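Local coordinates for protein YcaO (Methanopyrus kandleri, PDB 6CIB) that binds ATP-type nucleotides and magnesium as a YcaO-family enzyme and probably activates peptide backbone amides with ATP during thioamidation, at residues 100-114 with 125-139. Sequence-based numbering, arbitrary orientation.
Sequences KWTPAWYRTEPREWV and VYVPANEVFHPWLGD
Tyr106 and Asp139 meet through a hydrogen bond of 2.7 Å from OH to OD2, part of a worked example of how one water can link several polar side chains in a partly buried cluster. The phenol approaches the carboxylate on its anti side, with ring and carboxylate planes 83° apart. The same hydroxyl accepts from a water 2.7 Å from OH, and that water serves four groups: it also donates to Glu131 OE2 at 2.6 Å and accepts from Trp105 NE1 and Asn130 ND2. With CG wedged between its backbone N and carbonyl carbon (chi1 51°), Trp105 lays its indole over Pro103 CB and points NE1 at the water, while CZ2 on the same edge lies near Glu131 OE2. The Glu131 carboxylate is further held by salt bridges to Arg350 and Arg363, which would probably keep it ionised, while Asn130 ND2 also donates to the carbonyl of Leu141.

Four of the five hydrogen bonds that cross the contact directly are between backbone atoms. Val114 and Val127 form an antiparallel hydrogen-bonded pair: Val114 N to Val127 O is 2.7 Å and Val127 N to Val114 O 2.9 Å. Ala129 N reaches Glu112 O from above the carbonyl plane, and Trp101 N donates to Tyr126 O with a nearly straight N-H...O angle of 172°. Around these bonds Pro128 packs against Trp101, Pro103, Pro110 and Trp113, and Val114 CG2 rests 3.6 Å from Phe133 CE2.

The contact thus builds a loop onto the hairpin of strands 113-118 and 124-128, the latter outermost in a five-stranded antiparallel sheet; Val114, Val127 and Val132 touch strand 332-336, which lies on the other side of 113-118 from 124-128.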
ATOM      1  N   LYS A 100      -4.601 -25.401   1.308  1.00 46.75           N
ATOM      2  CA  LYS A 100      -3.523 -24.713   0.599  1.00 47.92           C
ATOM      3  C   LYS A 100      -4.110 -23.764  -0.425  1.00 46.82           C
ATOM      4  O   LYS A 100      -5.068 -24.117  -1.120  1.00 47.13           O
ATOM      5  CB  LYS A 100      -2.634 -25.711  -0.150  1.00 48.75           C
ATOM      6  CG  LYS A 100      -1.817 -26.662   0.703  1.00 48.54           C
ATOM      7  CD  LYS A 100      -1.224 -27.735  -0.193  1.00 50.81           C
ATOM      8  CE  LYS A 100      -0.243 -28.620   0.553  1.00 54.94           C
ATOM      9  NZ  LYS A 100       0.324 -29.668  -0.342  1.00 54.79           N
ATOM     10  N   TRP A 101      -3.540 -22.566  -0.520  1.00 43.72           N
ATOM     11  CA  TRP A 101      -3.824 -21.694  -1.647  1.00 43.02           C
ATOM     12  C   TRP A 101      -2.749 -21.904  -2.705  1.00 43.86           C
ATOM     13  O   TRP A 101      -1.564 -21.645  -2.463  1.00 43.64           O
ATOM     14  CB  TRP A 101      -3.941 -20.213  -1.232  1.00 41.13           C
ATOM     15  CG  TRP A 101      -3.939 -19.249  -2.409  1.00 40.60           C
ATOM     16  CD1 TRP A 101      -4.641 -19.377  -3.582  1.00 40.26           C
ATOM     17  CD2 TRP A 101      -3.200 -18.021  -2.521  1.00 39.69           C
ATOM     18  NE1 TRP A 101      -4.371 -18.320  -4.417  1.00 40.05           N
ATOM     19  CE2 TRP A 101      -3.502 -17.465  -3.790  1.00 39.66           C
ATOM     20  CE3 TRP A 101      -2.319 -17.334  -1.673  1.00 39.64           C
ATOM     21  CZ2 TRP A 101      -2.956 -16.245  -4.231  1.00 40.66           C
ATOM     22  CZ3 TRP A 101      -1.767 -16.118  -2.114  1.00 39.30           C
ATOM     23  CH2 TRP A 101      -2.088 -15.593  -3.384  1.00 40.06           C
ATOM     24  N   THR A 102      -3.179 -22.392  -3.867  1.00 44.98           N
ATOM     25  CA  THR A 102      -2.299 -22.604  -5.016  1.00 46.70           C
ATOM     26  C   THR A 102      -2.769 -21.705  -6.167  1.00 49.13           C
ATOM     27  O   THR A 102      -3.764 -22.020  -6.823  1.00 53.55           O
ATOM     28  CB  THR A 102      -2.257 -24.093  -5.433  1.00 45.97           C
ATOM     29  OG1 THR A 102      -1.980 -24.899  -4.282  1.00 45.83           O
ATOM     30  CG2 THR A 102      -1.176 -24.349  -6.487  1.00 46.25           C
ATOM     31  N   PRO A 103      -2.066 -20.574  -6.402  1.00 48.49           N
ATOM     32  CA  PRO A 103      -2.441 -19.646  -7.479  1.00 49.92           C
ATOM     33  C   PRO A 103      -2.415 -20.297  -8.863  1.00 51.60           C
ATOM     34  O   PRO A 103      -1.655 -21.248  -9.086  1.00 49.43           O
ATOM     35  CB  PRO A 103      -1.366 -18.565  -7.405  1.00 50.08           C
ATOM     36  CG  PRO A 103      -0.827 -18.636  -6.019  1.00 49.66           C
ATOM     37  CD  PRO A 103      -0.922 -20.073  -5.618  1.00 49.08           C
ATOM     38  N   ALA A 104      -3.236 -19.764  -9.770  1.00 54.55           N
ATOM     39  CA  ALA A 104      -3.417 -20.288 -11.134  1.00 57.23           C
ATOM     40  C   ALA A 104      -2.119 -20.542 -11.910  1.00 60.54           C
ATOM     41  O   ALA A 104      -2.000 -21.554 -12.608  1.00 62.71           O
ATOM     42  CB  ALA A 104      -4.324 -19.357 -11.928  1.00 56.42           C
ATOM     43  N   TRP A 105      -1.153 -19.638 -11.762  1.00 61.32           N
ATOM     44  CA  TRP A 105       0.083 -19.651 -12.557  1.00 61.83           C
ATOM     45  C   TRP A 105       1.100 -20.752 -12.229  1.00 63.02           C
ATOM     46  O   TRP A 105       2.077 -20.926 -12.966  1.00 64.98           O
ATOM     47  CB  TRP A 105       0.754 -18.269 -12.528  1.00 60.55           C
ATOM     48  CG  TRP A 105       0.944 -17.685 -11.147  1.00 59.38           C
ATOM     49  CD1 TRP A 105       1.969 -17.948 -10.276  1.00 58.70           C
ATOM     50  CD2 TRP A 105       0.094 -16.732 -10.489  1.00 57.55           C
ATOM     51  NE1 TRP A 105       1.808 -17.223  -9.118  1.00 57.91           N
ATOM     52  CE2 TRP A 105       0.671 -16.463  -9.222  1.00 57.17           C
ATOM     53  CE3 TRP A 105      -1.095 -16.073 -10.848  1.00 56.03           C
ATOM     54  CZ2 TRP A 105       0.095 -15.564  -8.306  1.00 55.77           C
ATOM     55  CZ3 TRP A 105      -1.673 -15.178  -9.931  1.00 54.10           C
ATOM     56  CH2 TRP A 105      -1.075 -14.937  -8.676  1.00 54.18           C
ATOM     57  N   TYR A 106       0.877 -21.493 -11.141  1.00 63.25           N
ATOM     58  CA  TYR A 106       1.757 -22.608 -10.775  1.00 65.63           C
ATOM     59  C   TYR A 106       1.493 -23.841 -11.642  1.00 69.79           C
ATOM     60  O   TYR A 106       0.456 -24.503 -11.506  1.00 69.11           O
ATOM     61  CB  TYR A 106       1.631 -22.957  -9.285  1.00 63.48           C
ATOM     62  CG  TYR A 106       2.405 -22.042  -8.363  1.00 62.10           C
ATOM     63  CD1 TYR A 106       3.738 -22.315  -8.028  1.00 60.65           C
ATOM     64  CD2 TYR A 106       1.804 -20.899  -7.818  1.00 60.12           C
ATOM     65  CE1 TYR A 106       4.449 -21.473  -7.179  1.00 58.36           C
ATOM     66  CE2 TYR A 106       2.504 -20.055  -6.966  1.00 57.27           C
ATOM     67  CZ  TYR A 106       3.823 -20.343  -6.652  1.00 57.44           C
ATOM     68  OH  TYR A 106       4.517 -19.503  -5.815  1.00 55.89           O
ATOM     69  N   ARG A 107       2.438 -24.132 -12.536  1.00 73.00           N
ATOM     70  CA  ARG A 107       2.360 -25.307 -13.411  1.00 77.80           C
ATOM     71  C   ARG A 107       2.571 -26.591 -12.613  1.00 77.96           C
ATOM     72  O   ARG A 107       1.978 -27.630 -12.918  1.00 79.25           O
ATOM     73  CB  ARG A 107       3.366 -25.205 -14.567  1.00 79.80           C
ATOM     74  CG  ARG A 107       3.064 -24.119 -15.603  1.00 84.77           C
ATOM     75  CD  ARG A 107       1.890 -24.456 -16.525  1.00 88.79           C
ATOM     76  NE  ARG A 107       2.141 -25.637 -17.358  1.00 90.78           N
ATOM     77  CZ  ARG A 107       2.741 -25.625 -18.549  1.00 91.81           C
ATOM     78  NH1 ARG A 107       3.172 -24.488 -19.089  1.00 91.29           N
ATOM     79  NH2 ARG A 107       2.914 -26.765 -19.205  1.00 92.25           N
ATOM     80  N   THR A 108       3.416 -26.491 -11.589  1.00 78.50           N
ATOM     81  CA  THR A 108       3.662 -27.559 -10.626  1.00 76.30           C
ATOM     82  C   THR A 108       3.376 -27.066  -9.202  1.00 75.43           C
ATOM     83  O   THR A 108       3.409 -25.859  -8.935  1.00 76.14           O
ATOM     84  CB  THR A 108       5.105 -28.122 -10.755  1.00 80.39           C
ATOM     85  OG1 THR A 108       5.316 -29.155  -9.784  1.00 81.65           O
ATOM     86  CG2 THR A 108       6.178 -27.024 -10.581  1.00 81.28           C
ATOM     87  N   GLU A 109       3.087 -28.009  -8.307  1.00 73.53           N
ATOM     88  CA  GLU A 109       2.874 -27.747  -6.881  1.00 70.53           C
ATOM     89  C   GLU A 109       4.110 -27.092  -6.227  1.00 66.81           C
ATOM     90  O   GLU A 109       5.202 -27.660  -6.295  1.00 67.62           O
ATOM     91  CB  GLU A 109       2.523 -29.067  -6.176  1.00 73.16           C
ATOM     92  CG  GLU A 109       2.404 -28.999  -4.658  1.00 77.33           C
ATOM     93  CD  GLU A 109       1.021 -28.607  -4.169  1.00 82.32           C
ATOM     94  OE1 GLU A 109       0.274 -27.914  -4.897  1.00 85.84           O
ATOM     95  OE2 GLU A 109       0.677 -28.991  -3.030  1.00 86.39           O
ATOM     96  N   PRO A 110       3.942 -25.896  -5.608  1.00 62.72           N
ATOM     97  CA  PRO A 110       5.047 -25.255  -4.867  1.00 58.12           C
ATOM     98  C   PRO A 110       5.528 -26.082  -3.676  1.00 55.02           C
ATOM     99  O   PRO A 110       4.752 -26.843  -3.094  1.00 55.09           O
ATOM    100  CB  PRO A 110       4.457 -23.920  -4.392  1.00 59.84           C
ATOM    101  CG  PRO A 110       2.994 -23.991  -4.650  1.00 61.80           C
ATOM    102  CD  PRO A 110       2.773 -25.004  -5.729  1.00 63.72           C
ATOM    103  N   ARG A 111       6.801 -25.921  -3.326  1.00 52.65           N
ATOM    104  CA  ARG A 111       7.462 -26.780  -2.345  1.00 51.44           C
ATOM    105  C   ARG A 111       7.554 -26.159  -0.947  1.00 50.07           C
ATOM    106  O   ARG A 111       7.561 -26.884   0.062  1.00 50.38           O
ATOM    107  CB  ARG A 111       8.858 -27.168  -2.850  1.00 54.46           C
ATOM    108  CG  ARG A 111       9.401 -28.456  -2.257  1.00 56.76           C
ATOM    109  CD  ARG A 111      10.919 -28.469  -2.275  1.00 61.24           C
ATOM    110  NE  ARG A 111      11.447 -29.430  -1.306  1.00 62.08           N
ATOM    111  CZ  ARG A 111      12.611 -29.321  -0.669  1.00 62.36           C
ATOM    112  NH1 ARG A 111      13.416 -28.275  -0.868  1.00 60.63           N
ATOM    113  NH2 ARG A 111      12.964 -30.264   0.193  1.00 61.02           N
ATOM    114  N   GLU A 112       7.634 -24.828  -0.900  1.00 48.82           N
ATOM    115  CA  GLU A 112       7.768 -24.067   0.348  1.00 46.32           C
ATOM    116  C   GLU A 112       6.478 -23.319   0.667  1.00 43.66           C
ATOM    117  O   GLU A 112       5.944 -22.600  -0.177  1.00 42.48           O
ATOM    118  CB  GLU A 112       8.923 -23.067   0.255  1.00 47.61           C
ATOM    119  CG  GLU A 112      10.318 -23.667   0.368  1.00 52.24           C
ATOM    120  CD  GLU A 112      10.787 -24.356  -0.900  1.00 54.39           C
ATOM    121  OE1 GLU A 112      10.571 -23.813  -2.008  1.00 56.30           O
ATOM    122  OE2 GLU A 112      11.377 -25.451  -0.785  1.00 57.35           O
ATOM    123  N   TRP A 113       6.006 -23.485   1.898  1.00 41.37           N
ATOM    124  CA  TRP A 113       4.750 -22.901   2.352  1.00 40.67           C
ATOM    125  C   TRP A 113       4.944 -22.189   3.675  1.00 39.22           C
ATOM    126  O   TRP A 113       5.874 -22.501   4.423  1.00 40.06           O
ATOM    127  CB  TRP A 113       3.680 -23.983   2.537  1.00 40.48           C
ATOM    128  CG  TRP A 113       3.412 -24.801   1.317  1.00 41.67           C
ATOM    129  CD1 TRP A 113       4.097 -25.911   0.910  1.00 41.67           C
ATOM    130  CD2 TRP A 113       2.390 -24.579   0.342  1.00 41.86           C
ATOM    131  NE1 TRP A 113       3.566 -26.392  -0.257  1.00 41.84           N
ATOM    132  CE2 TRP A 113       2.516 -25.598  -0.632  1.00 41.42           C
ATOM    133  CE3 TRP A 113       1.378 -23.617   0.190  1.00 41.52           C
ATOM    134  CZ2 TRP A 113       1.666 -25.687  -1.743  1.00 41.93           C
ATOM    135  CZ3 TRP A 113       0.533 -23.706  -0.914  1.00 41.33           C
ATOM    136  CH2 TRP A 113       0.682 -24.737  -1.865  1.00 41.05           C
ATOM    137  N   VAL A 114       4.059 -21.228   3.941  1.00 37.23           N
ATOM    138  CA  VAL A 114       3.910 -20.611   5.264  1.00 37.44           C
ATOM    139  C   VAL A 114       2.435 -20.670   5.680  1.00 37.40           C
ATOM    140  O   VAL A 114       1.538 -20.387   4.877  1.00 37.64           O
ATOM    141  CB  VAL A 114       4.419 -19.145   5.309  1.00 36.28           C
ATOM    142  CG1 VAL A 114       4.545 -18.665   6.747  1.00 36.07           C
ATOM    143  CG2 VAL A 114       5.769 -18.999   4.619  1.00 36.40           C
ATOM    144  N   VAL A 125      -4.747 -21.854   6.608  1.00 39.97           N
ATOM    145  CA  VAL A 125      -4.520 -22.080   5.176  1.00 41.24           C
ATOM    146  C   VAL A 125      -3.038 -21.827   4.861  1.00 42.13           C
ATOM    147  O   VAL A 125      -2.461 -20.834   5.317  1.00 42.72           O
ATOM    148  CB  VAL A 125      -5.503 -21.265   4.273  1.00 39.82           C
ATOM    149  CG1 VAL A 125      -5.422 -19.762   4.534  1.00 40.21           C
ATOM    150  CG2 VAL A 125      -5.306 -21.574   2.793  1.00 40.62           C
ATOM    151  N   TYR A 126      -2.429 -22.747   4.113  1.00 41.90           N
ATOM    152  CA  TYR A 126      -1.031 -22.608   3.700  1.00 41.76           C
ATOM    153  C   TYR A 126      -0.885 -21.779   2.435  1.00 40.40           C
ATOM    154  O   TYR A 126      -1.639 -21.936   1.472  1.00 40.63           O
ATOM    155  CB  TYR A 126      -0.343 -23.972   3.560  1.00 42.19           C
ATOM    156  CG  TYR A 126      -0.079 -24.624   4.899  1.00 44.35           C
ATOM    157  CD1 TYR A 126       1.095 -24.352   5.609  1.00 44.33           C
ATOM    158  CD2 TYR A 126      -1.020 -25.492   5.474  1.00 45.02           C
ATOM    159  CE1 TYR A 126       1.334 -24.938   6.847  1.00 46.61           C
ATOM    160  CE2 TYR A 126      -0.794 -26.078   6.715  1.00 47.24           C
ATOM    161  CZ  TYR A 126       0.385 -25.801   7.394  1.00 48.34           C
ATOM    162  OH  TYR A 126       0.621 -26.380   8.617  1.00 50.63           O
ATOM    163  N   VAL A 127       0.094 -20.882   2.465  1.00 39.10           N
ATOM    164  CA  VAL A 127       0.342 -19.934   1.386  1.00 38.57           C
ATOM    165  C   VAL A 127       1.773 -20.185   0.907  1.00 37.60           C
ATOM    166  O   VAL A 127       2.653 -20.421   1.743  1.00 38.92           O
ATOM    167  CB  VAL A 127       0.107 -18.481   1.886  1.00 39.12           C
ATOM    168  CG1 VAL A 127       0.604 -17.433   0.902  1.00 38.68           C
ATOM    169  CG2 VAL A 127      -1.376 -18.252   2.139  1.00 40.69           C
ATOM    170  N   PRO A 128       2.011 -20.156  -0.425  1.00 36.26           N
ATOM    171  CA  PRO A 128       3.382 -20.353  -0.923  1.00 36.84           C
ATOM    172  C   PRO A 128       4.316 -19.291  -0.370  1.00 36.17           C
ATOM    173  O   PRO A 128       3.891 -18.145  -0.167  1.00 36.67           O
ATOM    174  CB  PRO A 128       3.241 -20.184  -2.443  1.00 36.74           C
ATOM    175  CG  PRO A 128       1.795 -20.458  -2.731  1.00 37.11           C
ATOM    176  CD  PRO A 128       1.064 -19.920  -1.536  1.00 36.40           C
ATOM    177  N   ALA A 129       5.565 -19.677  -0.116  1.00 35.28           N
ATOM    178  CA  ALA A 129       6.592 -18.746   0.369  1.00 35.29           C
ATOM    179  C   ALA A 129       6.764 -17.532  -0.549  1.00 33.16           C
ATOM    180  O   ALA A 129       6.985 -16.426  -0.055  1.00 33.29           O
ATOM    181  CB  ALA A 129       7.920 -19.461   0.586  1.00 36.08           C
ATOM    182  N   ASN A 130       6.614 -17.739  -1.862  1.00 32.74           N
ATOM    183  CA  ASN A 130       6.725 -16.664  -2.876  1.00 33.74           C
ATOM    184  C   ASN A 130       5.590 -15.640  -2.770  1.00 35.64           C
ATOM    185  O   ASN A 130       5.691 -14.532  -3.308  1.00 37.48           O
ATOM    186  CB  ASN A 130       6.767 -17.255  -4.299  1.00 33.66           C
ATOM    187  CG  ASN A 130       7.263 -16.259  -5.353  1.00 34.52           C
ATOM    188  OD1 ASN A 130       8.400 -15.784  -5.305  1.00 34.97           O
ATOM    189  ND2 ASN A 130       6.410 -15.956  -6.325  1.00 33.73           N
ATOM    190  N   GLU A 131       4.514 -16.026  -2.086  1.00 35.46           N
ATOM    191  CA  GLU A 131       3.385 -15.144  -1.832  1.00 36.46           C
ATOM    192  C   GLU A 131       3.445 -14.514  -0.439  1.00 35.91           C
ATOM    193  O   GLU A 131       2.517 -13.816  -0.028  1.00 35.52           O
ATOM    194  CB  GLU A 131       2.062 -15.902  -2.019  1.00 37.90           C
ATOM    195  CG  GLU A 131       1.736 -16.285  -3.453  1.00 40.14           C
ATOM    196  CD  GLU A 131       1.700 -15.097  -4.396  1.00 42.92           C
ATOM    197  OE1 GLU A 131       1.133 -14.040  -4.032  1.00 45.95           O
ATOM    198  OE2 GLU A 131       2.239 -15.222  -5.510  1.00 45.36           O
ATOM    199  N   VAL A 132       4.539 -14.757   0.280  1.00 32.66           N
ATOM    200  CA  VAL A 132       4.704 -14.216   1.620  1.00 32.66           C
ATOM    201  C   VAL A 132       5.963 -13.346   1.682  1.00 33.19           C
ATOM    202  O   VAL A 132       5.908 -12.174   2.085  1.00 32.24           O
ATOM    203  CB  VAL A 132       4.750 -15.345   2.685  1.00 32.19           C
ATOM    204  CG1 VAL A 132       5.035 -14.782   4.069  1.00 32.90           C
ATOM    205  CG2 VAL A 132       3.442 -16.119   2.715  1.00 31.37           C
ATOM    206  N   PHE A 133       7.088 -13.929   1.266  1.00 32.48           N
ATOM    207  CA  PHE A 133       8.395 -13.319   1.443  1.00 32.38           C
ATOM    208  C   PHE A 133       8.800 -12.425   0.284  1.00 31.54           C
ATOM    209  O   PHE A 133       8.201 -12.478  -0.797  1.00 31.73           O
ATOM    210  CB  PHE A 133       9.468 -14.400   1.679  1.00 32.53           C
ATOM    211  CG  PHE A 133       9.246 -15.234   2.919  1.00 31.86           C
ATOM    212  CD1 PHE A 133       9.198 -14.646   4.189  1.00 32.34           C
ATOM    213  CD2 PHE A 133       9.107 -16.620   2.818  1.00 31.92           C
ATOM    214  CE1 PHE A 133       9.001 -15.418   5.329  1.00 31.20           C
ATOM    215  CE2 PHE A 133       8.921 -17.398   3.951  1.00 31.30           C
ATOM    216  CZ  PHE A 133       8.869 -16.796   5.209  1.00 31.75           C
ATOM    217  N   HIS A 134       9.813 -11.597   0.538  1.00 30.98           N
ATOM    218  CA  HIS A 134      10.467 -10.776  -0.474  1.00 30.81           C
ATOM    219  C   HIS A 134      11.888 -10.453  -0.001  1.00 31.38           C
ATOM    220  O   HIS A 134      12.047  -9.927   1.098  1.00 31.80           O
ATOM    221  CB  HIS A 134       9.695  -9.478  -0.738  1.00 30.42           C
ATOM    222  CG  HIS A 134      10.280  -8.652  -1.834  1.00 30.77           C
ATOM    223  ND1 HIS A 134      10.245  -9.043  -3.157  1.00 31.59           N
ATOM    224  CD2 HIS A 134      10.940  -7.468  -1.808  1.00 30.03           C
ATOM    225  CE1 HIS A 134      10.848  -8.129  -3.899  1.00 29.62           C
ATOM    226  NE2 HIS A 134      11.279  -7.166  -3.104  1.00 29.60           N
ATOM    227  N   PRO A 135      12.918 -10.770  -0.821  1.00 31.45           N
ATOM    228  CA  PRO A 135      12.809 -11.403  -2.144  1.00 32.50           C
ATOM    229  C   PRO A 135      12.791 -12.932  -2.093  1.00 34.64           C
ATOM    230  O   PRO A 135      13.513 -13.538  -1.294  1.00 34.90           O
ATOM    231  CB  PRO A 135      14.066 -10.909  -2.875  1.00 32.24           C
ATOM    232  CG  PRO A 135      15.052 -10.591  -1.793  1.00 32.20           C
ATOM    233  CD  PRO A 135      14.326 -10.476  -0.474  1.00 30.68           C
ATOM    234  N   TRP A 136      11.952 -13.537  -2.934  1.00 33.93           N
ATOM    235  CA  TRP A 136      11.946 -14.977  -3.141  1.00 35.36           C
ATOM    236  C   TRP A 136      12.067 -15.231  -4.644  1.00 37.65           C
ATOM    237  O   TRP A 136      11.252 -14.733  -5.437  1.00 37.80           O
ATOM    238  CB  TRP A 136      10.679 -15.606  -2.564  1.00 34.12           C
ATOM    239  CG  TRP A 136      10.706 -17.095  -2.581  1.00 34.09           C
ATOM    240  CD1 TRP A 136      10.446 -17.912  -3.651  1.00 34.52           C
ATOM    241  CD2 TRP A 136      11.031 -17.957  -1.488  1.00 33.87           C
ATOM    242  NE1 TRP A 136      10.580 -19.228  -3.286  1.00 34.45           N
ATOM    243  CE2 TRP A 136      10.940 -19.287  -1.966  1.00 34.80           C
ATOM    244  CE3 TRP A 136      11.385 -17.739  -0.147  1.00 33.01           C
ATOM    245  CZ2 TRP A 136      11.193 -20.397  -1.147  1.00 35.23           C
ATOM    246  CZ3 TRP A 136      11.630 -18.840   0.668  1.00 33.55           C
ATOM    247  CH2 TRP A 136      11.534 -20.153   0.164  1.00 34.63           C
ATOM    248  N   LEU A 137      13.082 -16.005  -5.030  1.00 39.45           N
ATOM    249  CA  LEU A 137      13.479 -16.096  -6.446  1.00 42.29           C
ATOM    250  C   LEU A 137      13.124 -17.377  -7.210  1.00 44.54           C
ATOM    251  O   LEU A 137      13.179 -17.388  -8.445  1.00 47.23           O
ATOM    252  CB  LEU A 137      14.970 -15.770  -6.612  1.00 42.06           C
ATOM    253  CG  LEU A 137      15.367 -14.294  -6.534  1.00 42.80           C
ATOM    254  CD1 LEU A 137      16.878 -14.180  -6.406  1.00 43.80           C
ATOM    255  CD2 LEU A 137      14.867 -13.518  -7.750  1.00 44.35           C
ATOM    256  N   GLY A 138      12.766 -18.439  -6.491  1.00 45.11           N
ATOM    257  CA  GLY A 138      12.500 -19.750  -7.107  1.00 51.65           C
ATOM    258  C   GLY A 138      11.419 -19.876  -8.184  1.00 52.92           C
ATOM    259  O   GLY A 138      11.591 -20.627  -9.147  1.00 55.06           O
ATOM    260  N   ASP A 139      10.327 -19.123  -8.045  1.00 52.52           N
ATOM    261  CA  ASP A 139       9.060 -19.457  -8.726  1.00 51.50           C
ATOM    262  C   ASP A 139       8.733 -18.757 -10.058  1.00 51.02           C
ATOM    263  O   ASP A 139       9.520 -17.952 -10.569  1.00 50.15           O
ATOM    264  CB  ASP A 139       7.897 -19.325  -7.731  1.00 52.15           C
ATOM    265  CG  ASP A 139       8.004 -20.303  -6.573  1.00 53.24           C
ATOM    266  OD1 ASP A 139       8.970 -21.104  -6.539  1.00 54.24           O
ATOM    267  OD2 ASP A 139       7.120 -20.269  -5.689  1.00 52.36           O
TER
HETATM  268  O   HOH W   1       3.713 -17.073  -6.698  1.00 49.28           O